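Local structure of molybdopterin adenylyltransferase (Pyrococcus furiosus, 4LHB) at residues C[39-42]-C[46-49]; C[67-72]-C[82-87]. The protein catalyses the adenylylation of molybdopterin with ATP, a step in the biosynthesis of the molybdenum cofactor. One frame throughout, in Å; residues are numbered along the deposited sequence.

Interaction 1: residues C[39-42]-C[46-49]; sequences SDKG and ERED
Arg47 leaves the backbone with CG anti to its N (chi1 168°) and then bends at chi3 (51°), a turn that carries the guanidinium back to Ser39. Ser39 OG, itself anti to the backbone N, sits over one face of that flat group, 3.1 Å from Arg47 NH2. The angle is too poor for a hydrogen bond, as expected of an oxygen lying above the plane instead of along an N-H. Lys41 is also bent, at chi3 and chi4, and its methylene CE comes to the guanidinium edge, in plane, 3.6 Å from Arg47 NH2. Higher up, the two side chains meet at their CB atoms. They cross at a slant, and their like charges end close together, with Lys41 NZ 4.3 Å from Arg47 NH2, a probable cost to the contact.

Ser39 is the N-cap of the short helix 40-44, placed just after strand 32-38 in this member of the MoaB/Mog family: its OG accepts from Gly42 N at 3.2 Å. With an alanine in place of Ser39, Gly42 N would probably lose its cap and the Arg47 guanidinium the oxygen over its face.

In the loop just past the helix, Glu46 N donates to Lys41 O at 3.2 Å. The N-H points nearly straight at the oxygen (164°), yet the donor stands above the carbonyl plane. Glu46 CG rests 3.4 Å from the same Lys41 O, and Arg47 O approaches Gly42 CA at 3.7 Å, so the chain runs back close beside the helix it has just left. Lys41, Glu46 and Arg47 all lie open to solvent. Beyond the two segments, Asp49 OD1 caps Gly52 N, and Asp40 OD2 is hydrogen-bonded to both Asp73 N and Gln150 NE2 of the second subunit.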
# COMPACT_ATOMS: atom_id res chain seq x y z
N SER C 39 3.11 5.10 -27.02
CA SER C 39 3.48 4.09 -28.03
C SER C 39 4.94 4.24 -28.46
O SER C 39 5.32 5.27 -29.07
CB SER C 39 2.60 4.23 -29.29
OG SER C 39 2.77 3.12 -30.20
N ASP C 40 5.75 3.23 -28.18
CA ASP C 40 7.15 3.24 -28.63
C ASP C 40 7.17 3.42 -30.15
O ASP C 40 7.78 4.38 -30.64
CB ASP C 40 7.89 1.98 -28.17
CG ASP C 40 8.44 2.10 -26.74
OD1 ASP C 40 8.75 1.07 -26.11
OD2 ASP C 40 8.61 3.23 -26.24
N LYS C 41 6.44 2.56 -30.87
CA LYS C 41 6.37 2.65 -32.35
C LYS C 41 5.86 4.03 -32.80
O LYS C 41 6.51 4.71 -33.60
CB LYS C 41 5.55 1.49 -32.96
CG LYS C 41 6.30 0.13 -32.94
CD LYS C 41 5.51 -1.13 -33.40
CE LYS C 41 4.34 -1.49 -32.45
NZ LYS C 41 4.05 -2.95 -32.26
N GLY C 42 4.75 4.48 -32.24
CA GLY C 42 4.22 5.80 -32.55
C GLY C 42 5.15 6.97 -32.30
O GLY C 42 5.29 7.86 -33.16
N GLU C 46 6.68 5.19 -36.76
CA GLU C 46 6.62 3.91 -37.47
C GLU C 46 5.20 3.40 -37.62
O GLU C 46 4.87 2.83 -38.65
CB GLU C 46 7.49 2.83 -36.78
CG GLU C 46 8.63 3.37 -35.88
CD GLU C 46 9.96 2.63 -36.02
OE1 GLU C 46 10.27 1.74 -35.19
OE2 GLU C 46 10.72 2.99 -36.95
N ARG C 47 4.37 3.56 -36.60
CA ARG C 47 2.94 3.26 -36.71
C ARG C 47 2.26 4.62 -36.67
O ARG C 47 2.72 5.53 -35.96
CB ARG C 47 2.48 2.32 -35.57
CG ARG C 47 0.97 2.16 -35.40
CD ARG C 47 0.53 0.84 -34.76
NE ARG C 47 1.23 0.51 -33.50
CZ ARG C 47 0.81 0.80 -32.26
NH1 ARG C 47 -0.33 1.46 -32.05
NH2 ARG C 47 1.55 0.44 -31.20
N GLU C 48 1.22 4.78 -37.47
CA GLU C 48 0.44 6.02 -37.50
C GLU C 48 -0.48 5.99 -36.28
O GLU C 48 -1.08 4.94 -35.99
CB GLU C 48 -0.41 6.04 -38.78
CG GLU C 48 -1.24 7.30 -39.05
CD GLU C 48 -2.15 7.15 -40.28
OE1 GLU C 48 -2.97 8.07 -40.52
OE2 GLU C 48 -2.07 6.11 -41.01
N ASP C 49 -0.58 7.11 -35.57
CA ASP C 49 -1.51 7.22 -34.45
C ASP C 49 -2.96 7.46 -34.90
O ASP C 49 -3.32 8.58 -35.28
CB ASP C 49 -1.09 8.37 -33.55
CG ASP C 49 -1.92 8.47 -32.32
OD1 ASP C 49 -2.62 7.50 -31.98
OD2 ASP C 49 -1.86 9.53 -31.68

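Interaction 2: residues C[67-72]-C[82-87]; sequences YYKIVP and LFEAIK
Tyr67 and Glu84 make the one hydrogen bond between the two segments: Tyr67 OH donates to Glu84 OE2 at 2.5 Å, very short as modelled. The carboxylate oxygen lies at the edge of the phenol, in the ring plane, while the two planes are turned 67° apart. Glu84 reaches there with its chain extended beyond CG.

The charged partner is Lys69, whose NZ stands 3.6 Å from the same Glu84 OE2, a long salt bridge, so one oxygen serves both strand residues. The other, Glu84 OE1, pairs with Lys87 NZ of the second subunit, and this bridge is made in both directions between the two copies.

Apolar contact falls to the tyrosine ring. CG stands anti to the backbone N (chi1 -173°), laying one face against Ala85: the methyl CB makes a CH-pi contact over that face, 4.2 Å from the ring centroid, and Ala85 CA lies 3.7 Å from Tyr67 CG. Glu84 CB, meanwhile, meets Tyr67 CE1 at 3.4 Å.

Strand 67-71 and helix 82-87 run nearly antiparallel, at 166°, their axes 8.5 Å apart, as befits the strand and following helix of a beta-alpha-beta crossover. Tyr67 and Val71 also touch Ala81, earlier in the same helix 75-87, strand 32-38 pairs alongside, and the helix packs by Phe83 and Ile86 on Leu79 and Ile76 of the second subunit.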
# COMPACT_ATOMS: atom_id res chain seq x y z
N TYR C 67 -4.04 20.31 -25.82
CA TYR C 67 -2.75 19.59 -25.76
C TYR C 67 -2.82 18.23 -26.37
O TYR C 67 -3.75 17.48 -26.11
CB TYR C 67 -2.30 19.42 -24.31
CG TYR C 67 -0.91 18.85 -24.14
CD1 TYR C 67 0.16 19.69 -23.92
CD2 TYR C 67 -0.66 17.47 -24.19
CE1 TYR C 67 1.44 19.19 -23.75
CE2 TYR C 67 0.61 16.97 -24.04
CZ TYR C 67 1.66 17.84 -23.81
OH TYR C 67 2.96 17.39 -23.61
N TYR C 68 -1.81 17.91 -27.16
CA TYR C 68 -1.61 16.56 -27.74
C TYR C 68 -0.09 16.21 -27.86
O TYR C 68 0.73 17.09 -28.16
CB TYR C 68 -2.29 16.47 -29.08
CG TYR C 68 -1.98 15.24 -29.86
CD1 TYR C 68 -2.28 13.99 -29.37
CD2 TYR C 68 -1.41 15.33 -31.12
CE1 TYR C 68 -2.02 12.85 -30.11
CE2 TYR C 68 -1.12 14.20 -31.87
CZ TYR C 68 -1.42 12.96 -31.36
OH TYR C 68 -1.16 11.86 -32.14
N LYS C 69 0.27 14.95 -27.57
CA LYS C 69 1.64 14.49 -27.70
C LYS C 69 1.70 12.98 -27.77
O LYS C 69 0.87 12.30 -27.14
CB LYS C 69 2.49 14.97 -26.55
CG LYS C 69 3.96 14.64 -26.74
CD LYS C 69 4.88 15.73 -26.20
CE LYS C 69 6.28 15.26 -25.75
NZ LYS C 69 6.79 16.18 -24.68
N ILE C 70 2.64 12.46 -28.58
CA ILE C 70 2.84 11.00 -28.71
C ILE C 70 4.09 10.81 -27.95
O ILE C 70 5.05 11.52 -28.20
CB ILE C 70 3.11 10.53 -30.14
CG1 ILE C 70 2.10 11.17 -31.10
CG2 ILE C 70 3.02 9.00 -30.26
CD1 ILE C 70 1.48 10.18 -32.10
N VAL C 71 4.09 9.91 -26.98
CA VAL C 71 5.29 9.66 -26.16
C VAL C 71 5.63 8.17 -26.15
O VAL C 71 4.77 7.29 -26.25
CB VAL C 71 5.12 10.18 -24.70
CG1 VAL C 71 4.91 11.69 -24.67
CG2 VAL C 71 4.01 9.44 -23.94
N PRO C 72 6.89 7.84 -26.02
CA PRO C 72 7.23 6.43 -25.86
C PRO C 72 6.62 5.80 -24.59
O PRO C 72 6.20 6.52 -23.69
CB PRO C 72 8.75 6.45 -25.77
CG PRO C 72 9.05 7.80 -25.29
CD PRO C 72 8.06 8.71 -25.91
N LEU C 82 1.65 14.41 -19.10
CA LEU C 82 0.51 14.63 -18.24
C LEU C 82 0.58 16.01 -17.63
O LEU C 82 -0.40 16.72 -17.62
CB LEU C 82 0.48 13.56 -17.15
CG LEU C 82 -0.59 13.73 -16.09
CD1 LEU C 82 -1.94 13.74 -16.79
CD2 LEU C 82 -0.55 12.67 -15.00
N PHE C 83 1.73 16.42 -17.14
CA PHE C 83 1.78 17.69 -16.42
C PHE C 83 1.90 18.89 -17.36
O PHE C 83 1.56 20.00 -16.97
CB PHE C 83 2.79 17.65 -15.28
CG PHE C 83 2.26 16.88 -14.11
CD1 PHE C 83 1.30 17.42 -13.31
CD2 PHE C 83 2.58 15.55 -13.92
CE1 PHE C 83 0.71 16.70 -12.29
CE2 PHE C 83 2.03 14.82 -12.90
CZ PHE C 83 1.06 15.39 -12.08
N GLU C 84 2.34 18.67 -18.58
CA GLU C 84 2.25 19.72 -19.57
C GLU C 84 0.78 19.96 -19.97
O GLU C 84 0.35 21.08 -20.08
CB GLU C 84 3.08 19.38 -20.81
CG GLU C 84 4.56 19.68 -20.69
CD GLU C 84 5.32 19.47 -22.00
OE1 GLU C 84 6.35 20.12 -22.13
OE2 GLU C 84 4.91 18.68 -22.87
N ALA C 85 0.04 18.89 -20.21
CA ALA C 85 -1.38 18.98 -20.46
C ALA C 85 -2.02 19.79 -19.33
O ALA C 85 -2.77 20.75 -19.57
CB ALA C 85 -2.01 17.59 -20.59
N ILE C 86 -1.69 19.45 -18.09
CA ILE C 86 -2.26 20.12 -16.97
C ILE C 86 -1.82 21.58 -16.93
O ILE C 86 -2.61 22.44 -16.62
CB ILE C 86 -2.00 19.38 -15.66
CG1 ILE C 86 -2.76 18.07 -15.62
CG2 ILE C 86 -2.43 20.19 -14.46
CD1 ILE C 86 -2.29 17.14 -14.50
N LYS C 87 -0.56 21.88 -17.17
CA LYS C 87 -0.10 23.27 -17.09
C LYS C 87 -0.79 24.10 -18.16
O LYS C 87 -1.12 25.24 -17.92
CB LYS C 87 1.41 23.43 -17.24
CG LYS C 87 1.91 24.79 -16.77
CD LYS C 87 3.21 25.19 -17.44
CE LYS C 87 3.67 26.59 -17.03
NZ LYS C 87 4.79 26.61 -16.05

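Along the chain the two interactions follow in series, their centres 16 Å apart, within the same probable molybdopterin-binding domain. Strand 64-71, outermost in this chain's sheet, joins them: it runs parallel to strand 32-38, whose end leads into the turn at 39-42. There Ser39 N bonds to Val71 O at 2.9 Å and Pro72 packs on Asp40; in the 46-49 loop Asp49 OD2 probably bonds to Tyr68 OH at 2.5 Å. Side chains of the strand point two ways, Tyr67 and Lys69 to helix 75-87, Tyr68 and Ile70 to the 46-49 loop. It ties helix 40-44 to helix 75-87, whose residues 82-87 join the subunit interface; interaction 1 reaches the second subunit through Asp40.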